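PDB 3GDC: multicopper oxidase from Arthrobacter sp. FB24, which probably couples the one-electron oxidation of phenolic, laccase-type substrates to the reduction of dioxygen to water at its copper centres. Local coordinates for residues P66-E72 against G149-K155; I90-H96 against Y119-P125. All blocks are in the same frame, centred on the assembly; numbering follows the deposited sequence.

Both contacts belong to the N-terminal cupredoxin domain, and their centres lie about 11 Å apart. Interaction 1 is a parallel strand pair, mostly buried, with charged side chains at its C-terminal end. Interaction 2 is partly buried and relies on aromatic side chains, with a single backbone-to-backbone hydrogen bond across it. The two share a hydrophobic interior: Leu68 CD1 of interaction 1 lies 3.7 Å from Phe92 CE1 of interaction 2, and Phe150 meets Phe92 edge-to-face. Interaction 1 holds two strands of the sandwich side by side. Interaction 2 packs against the segment that carries copper-binding His93, at the boundary with a second subunit.

Interaction 1 of 2, residues P66-E72 against G149-K155; sequences PTLWARE and GFIVEPK
Gly149 opens a parallel pairing of strands 67-71 and 147-153 in the cupredoxin beta sandwich. Its O accepts the N-H of Leu68. A water bridges Gly149 N and Thr67 OG1. Phe150 lies on the same sheet face as Leu68, Ala70 and Val152. Its CD1 is 4.2 Å from Leu68 CB. Ile151 N makes a nearly straight bond of 2.7 Å to Leu68 O, and Ile151 O accepts Ala70 N. On the other sheet face, Ile151 CG2 packs 3.8 Å from Trp69 CD1. The two side chains cross at about a right angle. Val152 has CG1 anti to its own N (chi1 179°), and this methyl lies 3.6 Å from Glu72 CA. Glu153 continues the pairing, with N bonded to Ala70 O and O bonded to Glu72 N. Its CB is 3.7 Å from Trp69 CZ2, while its carboxylate forms a salt bridge with Arg158. Pro154 CA lies 3.6 Å from Glu72 OE1. Lys155 lays CD over the centre of the Arg71 guanidinium, with its like-charged NZ 3.5 Å from Arg71 NH2. The extended Glu72 side chain brings OE1 to Lys155 N at 3.0 Å, where it accepts through its anti lone pair.

Interaction 2 of 2, residues I90-H96 against Y119-P125; sequences IHFHGVH and YEFDATP. With CU (copper (II) ion), chain E.
Phe121 turns its ring edge toward the face of Phe92 in a T-shaped pair within the cupredoxin domain. The planes are 62° apart and the centroids 4.8 Å. Phe121 CZ sits over the centre of the Phe92 ring, 3.5 Å from Phe92 CG. Phe121 CG lies between its backbone N and carbonyl carbon (chi1 41°), which turns the ring toward Phe92. His96 CB lies 3.7 Å from Phe121 CB, and its ring meets Phe121 obliquely as the third member of an aromatic cluster. The His96 imidazole leads away and bonds through NE2 to Asp101. Tyr119 lies against Ile90: its CE2 is 3.8 Å from Ile90 CB, and Ile90 O stands over one ring face. Its hydroxyl oxygen accepts Ile90 N in a nearly straight bond. His93 NE2 binds copper at 2.0 Å, with His132 and with His271 of the second subunit. His91 binds another copper, together with His222 of that subunit. Copper sites shared between subunits are consistent with the trinuclear centre of two-domain multicopper oxidases, which lies between domains of neighbouring subunits. At the far end, Val95 CG2 packs on CD of Pro125, a residue preceded by a cis peptide bond, and Val95 N donates to Thr124 O at 3.0 Å.

Interaction 1 of 2, residues P66-E72 against G149-K155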
loop_
_atom_site.group_PDB
_atom_site.type_symbol
_atom_site.label_atom_id
_atom_site.label_comp_id
_atom_site.label_asym_id
_atom_site.label_seq_id
_atom_site.Cartn_x
_atom_site.Cartn_y
_atom_site.Cartn_z
ATOM N N PRO A 66 -4.764 -22.856 -13.632
ATOM C CA PRO A 66 -3.879 -22.684 -14.783
ATOM C C PRO A 66 -3.424 -21.236 -14.958
ATOM O O PRO A 66 -4.224 -20.302 -14.795
ATOM C CB PRO A 66 -4.760 -23.100 -15.967
ATOM C CG PRO A 66 -5.728 -24.069 -15.377
ATOM C CD PRO A 66 -5.976 -23.631 -13.963
ATOM N N THR A 67 -2.152 -21.047 -15.284
ATOM C CA THR A 67 -1.685 -19.727 -15.660
ATOM C C THR A 67 -1.910 -19.587 -17.165
ATOM O O THR A 67 -1.206 -20.211 -17.960
ATOM C CB THR A 67 -0.203 -19.527 -15.313
ATOM O OG1 THR A 67 -0.028 -19.745 -13.900
ATOM C CG2 THR A 67 0.230 -18.115 -15.665
ATOM N N LEU A 68 -2.914 -18.804 -17.543
ATOM C CA LEU A 68 -3.239 -18.625 -18.960
ATOM C C LEU A 68 -2.299 -17.604 -19.580
ATOM O O LEU A 68 -2.024 -16.556 -18.983
ATOM C CB LEU A 68 -4.711 -18.209 -19.134
ATOM C CG LEU A 68 -5.774 -19.028 -18.390
ATOM C CD1 LEU A 68 -7.146 -18.462 -18.704
ATOM C CD2 LEU A 68 -5.739 -20.529 -18.690
ATOM N N TRP A 69 -1.787 -17.916 -20.769
ATOM C CA TRP A 69 -0.856 -17.035 -21.471
ATOM C C TRP A 69 -1.404 -16.730 -22.867
ATOM O O TRP A 69 -1.811 -17.637 -23.585
ATOM C CB TRP A 69 0.518 -17.708 -21.583
ATOM C CG TRP A 69 1.583 -16.829 -22.184
ATOM C CD1 TRP A 69 2.499 -16.069 -21.506
ATOM C CD2 TRP A 69 1.820 -16.592 -23.579
ATOM N NE1 TRP A 69 3.306 -15.389 -22.395
ATOM C CE2 TRP A 69 2.904 -15.689 -23.674
ATOM C CE3 TRP A 69 1.230 -17.069 -24.762
ATOM C CZ2 TRP A 69 3.410 -15.246 -24.905
ATOM C CZ3 TRP A 69 1.729 -16.624 -25.985
ATOM C CH2 TRP A 69 2.807 -15.722 -26.046
ATOM N N ALA A 70 -1.427 -15.456 -23.231
ATOM C CA ALA A 70 -1.846 -15.052 -24.577
ATOM C C ALA A 70 -0.986 -13.906 -25.075
ATOM O O ALA A 70 -0.261 -13.282 -24.300
ATOM C CB ALA A 70 -3.304 -14.661 -24.573
ATOM N N ARG A 71 -1.049 -13.637 -26.378
ATOM C CA ARG A 71 -0.427 -12.449 -26.925
ATOM C C ARG A 71 -1.476 -11.365 -27.160
ATOM O O ARG A 71 -2.602 -11.656 -27.571
ATOM C CB ARG A 71 0.285 -12.797 -28.225
ATOM C CG ARG A 71 1.305 -11.785 -28.664
ATOM C CD ARG A 71 1.215 -11.669 -30.159
ATOM N NE ARG A 71 2.517 -11.544 -30.799
ATOM C CZ ARG A 71 2.698 -11.629 -32.114
ATOM N NH1 ARG A 71 1.659 -11.835 -32.914
ATOM N NH2 ARG A 71 3.916 -11.513 -32.626
ATOM N N GLU A 72 -1.090 -10.118 -26.902
ATOM C CA GLU A 72 -1.965 -8.963 -27.050
ATOM C C GLU A 72 -2.739 -9.036 -28.369
ATOM O O GLU A 72 -2.152 -9.222 -29.432
ATOM C CB GLU A 72 -1.144 -7.676 -26.994
ATOM C CG GLU A 72 -1.964 -6.406 -27.028
ATOM C CD GLU A 72 -1.112 -5.143 -27.122
ATOM O OE1 GLU A 72 0.137 -5.224 -27.246
ATOM O OE2 GLU A 72 -1.706 -4.051 -27.081
ATOM N N GLY A 149 -3.537 -17.043 -12.723
ATOM C CA GLY A 149 -2.922 -15.947 -13.435
ATOM C C GLY A 149 -3.388 -15.903 -14.883
ATOM O O GLY A 149 -3.753 -16.933 -15.468
ATOM N N PHE A 150 -3.324 -14.713 -15.462
ATOM C CA PHE A 150 -3.720 -14.491 -16.865
ATOM C C PHE A 150 -2.732 -13.473 -17.421
ATOM O O PHE A 150 -2.794 -12.289 -17.070
ATOM C CB PHE A 150 -5.167 -13.997 -16.899
ATOM C CG PHE A 150 -5.623 -13.455 -18.235
ATOM C CD1 PHE A 150 -5.235 -14.063 -19.434
ATOM C CD2 PHE A 150 -6.469 -12.341 -18.279
ATOM C CE1 PHE A 150 -5.678 -13.555 -20.671
ATOM C CE2 PHE A 150 -6.922 -11.829 -19.498
ATOM C CZ PHE A 150 -6.516 -12.440 -20.699
ATOM N N ILE A 151 -1.802 -13.945 -18.254
ATOM C CA ILE A 151 -0.670 -13.149 -18.736
ATOM C C ILE A 151 -0.876 -12.810 -20.207
ATOM O O ILE A 151 -1.081 -13.703 -21.008
ATOM C CB ILE A 151 0.658 -13.951 -18.612
ATOM C CG1 ILE A 151 0.820 -14.536 -17.192
ATOM C CG2 ILE A 151 1.866 -13.142 -19.107
ATOM C CD1 ILE A 151 0.785 -13.526 -16.064
ATOM N N VAL A 152 -0.836 -11.523 -20.539
ATOM C CA VAL A 152 -0.983 -11.055 -21.922
ATOM C C VAL A 152 0.297 -10.332 -22.335
ATOM O O VAL A 152 0.587 -9.228 -21.854
ATOM C CB VAL A 152 -2.202 -10.128 -22.097
ATOM C CG1 VAL A 152 -2.314 -9.624 -23.551
ATOM C CG2 VAL A 152 -3.492 -10.818 -21.682
ATOM N N GLU A 153 1.072 -10.983 -23.199
ATOM C CA GLU A 153 2.330 -10.447 -23.700
ATOM C C GLU A 153 2.093 -9.294 -24.683
ATOM O O GLU A 153 1.285 -9.428 -25.608
ATOM C CB GLU A 153 3.132 -11.557 -24.384
ATOM C CG GLU A 153 4.590 -11.192 -24.684
ATOM C CD GLU A 153 5.519 -11.482 -23.509
ATOM O OE1 GLU A 153 6.363 -12.400 -23.624
ATOM O OE2 GLU A 153 5.404 -10.808 -22.465
ATOM N N PRO A 154 2.775 -8.156 -24.478
ATOM C CA PRO A 154 2.696 -7.063 -25.453
ATOM C C PRO A 154 3.138 -7.496 -26.848
ATOM O O PRO A 154 4.089 -8.276 -26.994
ATOM C CB PRO A 154 3.659 -6.005 -24.890
ATOM C CG PRO A 154 4.503 -6.723 -23.875
ATOM C CD PRO A 154 3.613 -7.791 -23.319
ATOM N N LYS A 155 2.427 -7.001 -27.854
ATOM C CA LYS A 155 2.788 -7.226 -29.247
ATOM C C LYS A 155 4.193 -6.672 -29.512
ATOM O O LYS A 155 5.004 -7.312 -30.184
ATOM C CB LYS A 155 1.740 -6.581 -30.167
ATOM C CG LYS A 155 1.963 -6.774 -31.662
ATOM C CD LYS A 155 1.550 -8.164 -32.141
ATOM C CE LYS A 155 1.756 -8.312 -33.650
ATOM N NZ LYS A 155 3.194 -8.436 -34.045
HETATM O O HOH W 1 -2.045 -19.293 -12.049
#

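Interaction 2 of 2, residues I90-H96 against Y119-P125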
loop_
_atom_site.group_PDB
_atom_site.type_symbol
_atom_site.label_atom_id
_atom_site.label_comp_id
_atom_site.label_asym_id
_atom_site.label_seq_id
_atom_site.Cartn_x
_atom_site.Cartn_y
_atom_site.Cartn_z
ATOM N N ILE A 90 -16.235 -17.677 -13.662
ATOM C CA ILE A 90 -14.891 -17.132 -13.810
ATOM C C ILE A 90 -15.018 -15.663 -14.153
ATOM O O ILE A 90 -15.604 -15.288 -15.187
ATOM C CB ILE A 90 -14.025 -17.813 -14.903
ATOM C CG1 ILE A 90 -14.044 -19.344 -14.790
ATOM C CG2 ILE A 90 -12.584 -17.257 -14.854
ATOM C CD1 ILE A 90 -13.256 -20.064 -15.909
ATOM N N HIS A 91 -14.461 -14.836 -13.276
ATOM C CA HIS A 91 -14.344 -13.423 -13.520
ATOM C C HIS A 91 -12.896 -13.085 -13.876
ATOM O O HIS A 91 -11.973 -13.317 -13.081
ATOM C CB HIS A 91 -14.781 -12.633 -12.286
ATOM C CG HIS A 91 -14.458 -11.187 -12.383
ATOM N ND1 HIS A 91 -15.053 -10.357 -13.310
ATOM C CD2 HIS A 91 -13.563 -10.427 -11.713
ATOM C CE1 HIS A 91 -14.559 -9.140 -13.185
ATOM N NE2 HIS A 91 -13.648 -9.156 -12.229
ATOM N N PHE A 92 -12.690 -12.543 -15.067
ATOM C CA PHE A 92 -11.353 -12.172 -15.506
ATOM C C PHE A 92 -11.041 -10.709 -15.202
ATOM O O PHE A 92 -11.917 -9.847 -15.296
ATOM C CB PHE A 92 -11.195 -12.411 -17.016
ATOM C CG PHE A 92 -10.920 -13.833 -17.370
ATOM C CD1 PHE A 92 -9.608 -14.268 -17.580
ATOM C CD2 PHE A 92 -11.963 -14.745 -17.495
ATOM C CE1 PHE A 92 -9.343 -15.595 -17.912
ATOM C CE2 PHE A 92 -11.700 -16.084 -17.824
ATOM C CZ PHE A 92 -10.390 -16.499 -18.026
ATOM N N HIS A 93 -9.789 -10.439 -14.848
ATOM C CA HIS A 93 -9.274 -9.079 -14.826
ATOM C C HIS A 93 -8.746 -8.824 -16.227
ATOM O O HIS A 93 -7.786 -9.448 -16.665
ATOM C CB HIS A 93 -8.167 -8.916 -13.777
ATOM C CG HIS A 93 -8.675 -8.784 -12.375
ATOM N ND1 HIS A 93 -8.363 -7.706 -11.575
ATOM C CD2 HIS A 93 -9.481 -9.583 -11.633
ATOM C CE1 HIS A 93 -8.935 -7.855 -10.395
ATOM N NE2 HIS A 93 -9.627 -8.983 -10.406
ATOM N N GLY A 94 -9.420 -7.948 -16.955
ATOM C CA GLY A 94 -9.082 -7.690 -18.348
ATOM C C GLY A 94 -10.283 -6.996 -18.958
ATOM O O GLY A 94 -11.315 -6.880 -18.305
ATOM N N VAL A 95 -10.141 -6.521 -20.190
ATOM C CA VAL A 95 -11.235 -5.810 -20.861
ATOM C C VAL A 95 -12.127 -6.815 -21.588
ATOM O O VAL A 95 -11.638 -7.658 -22.349
ATOM C CB VAL A 95 -10.713 -4.669 -21.787
ATOM C CG1 VAL A 95 -11.850 -4.074 -22.622
ATOM C CG2 VAL A 95 -10.054 -3.579 -20.960
ATOM N N HIS A 96 -13.425 -6.750 -21.299
ATOM C CA HIS A 96 -14.416 -7.682 -21.849
ATOM C C HIS A 96 -15.806 -7.064 -21.744
ATOM O O HIS A 96 -16.010 -6.075 -21.031
ATOM C CB HIS A 96 -14.386 -9.049 -21.128
ATOM C CG HIS A 96 -14.458 -8.947 -19.635
ATOM N ND1 HIS A 96 -13.391 -9.253 -18.816
ATOM C CD2 HIS A 96 -15.467 -8.572 -18.812
ATOM C CE1 HIS A 96 -13.736 -9.059 -17.556
ATOM N NE2 HIS A 96 -14.989 -8.641 -17.525
ATOM N N TYR A 119 -16.525 -18.328 -21.984
ATOM C CA TYR A 119 -16.122 -16.927 -21.892
ATOM C C TYR A 119 -15.317 -16.585 -23.127
ATOM O O TYR A 119 -14.410 -17.327 -23.496
ATOM C CB TYR A 119 -15.296 -16.661 -20.621
ATOM C CG TYR A 119 -16.075 -16.922 -19.359
ATOM C CD1 TYR A 119 -16.913 -15.940 -18.821
ATOM C CD2 TYR A 119 -15.977 -18.150 -18.699
ATOM C CE1 TYR A 119 -17.647 -16.184 -17.663
ATOM C CE2 TYR A 119 -16.695 -18.404 -17.543
ATOM C CZ TYR A 119 -17.525 -17.411 -17.029
ATOM O OH TYR A 119 -18.247 -17.653 -15.886
ATOM N N GLU A 120 -15.663 -15.467 -23.759
ATOM C CA GLU A 120 -14.999 -14.988 -24.969
ATOM C C GLU A 120 -14.658 -13.510 -24.847
ATOM O O GLU A 120 -15.499 -12.706 -24.450
ATOM C CB GLU A 120 -15.904 -15.197 -26.193
ATOM C CG GLU A 120 -16.493 -16.602 -26.309
ATOM C CD GLU A 120 -17.308 -16.806 -27.579
ATOM O OE1 GLU A 120 -17.252 -15.937 -28.485
ATOM O OE2 GLU A 120 -17.997 -17.851 -27.674
ATOM N N PHE A 121 -13.417 -13.168 -25.182
ATOM C CA PHE A 121 -12.940 -11.792 -25.209
ATOM C C PHE A 121 -11.593 -11.743 -25.917
ATOM O O PHE A 121 -10.999 -12.777 -26.224
ATOM C CB PHE A 121 -12.836 -11.187 -23.790
ATOM C CG PHE A 121 -12.286 -12.137 -22.759
ATOM C CD1 PHE A 121 -10.921 -12.409 -22.694
ATOM C CD2 PHE A 121 -13.132 -12.758 -21.860
ATOM C CE1 PHE A 121 -10.414 -13.292 -21.735
ATOM C CE2 PHE A 121 -12.632 -13.652 -20.908
ATOM C CZ PHE A 121 -11.271 -13.913 -20.855
ATOM N N ASP A 122 -11.113 -10.536 -26.182
ATOM C CA ASP A 122 -9.790 -10.365 -26.754
ATOM C C ASP A 122 -8.757 -10.215 -25.638
ATOM O O ASP A 122 -9.099 -9.806 -24.533
ATOM C CB ASP A 122 -9.767 -9.171 -27.697
ATOM C CG ASP A 122 -10.582 -9.419 -28.967
ATOM O OD1 ASP A 122 -10.701 -10.591 -29.384
ATOM O OD2 ASP A 122 -11.097 -8.442 -29.547
ATOM N N ALA A 123 -7.512 -10.578 -25.921
ATOM C CA ALA A 123 -6.432 -10.453 -24.936
ATOM C C ALA A 123 -5.999 -8.986 -24.873
ATOM O O ALA A 123 -5.132 -8.541 -25.633
ATOM C CB ALA A 123 -5.258 -11.367 -25.296
ATOM N N THR A 124 -6.649 -8.228 -23.992
ATOM C CA THR A 124 -6.388 -6.795 -23.851
ATOM C C THR A 124 -6.703 -6.334 -22.430
ATOM O O THR A 124 -7.611 -6.878 -21.805
ATOM C CB THR A 124 -7.292 -5.939 -24.771
ATOM O OG1 THR A 124 -7.728 -6.707 -25.895
ATOM C CG2 THR A 124 -6.537 -4.716 -25.239
ATOM N N PRO A 125 -5.950 -5.343 -21.906
ATOM C CA PRO A 125 -4.713 -4.776 -22.440
ATOM C C PRO A 125 -3.568 -5.731 -22.164
ATOM O O PRO A 125 -3.745 -6.692 -21.408
ATOM C CB PRO A 125 -4.539 -3.491 -21.619
ATOM C CG PRO A 125 -5.165 -3.837 -20.297
ATOM C CD PRO A 125 -6.356 -4.676 -20.655
HETATM CU CU CU E . -10.566 -9.553 -8.696
HETATM O O HOH W 2 -12.114 -7.894 -24.949
#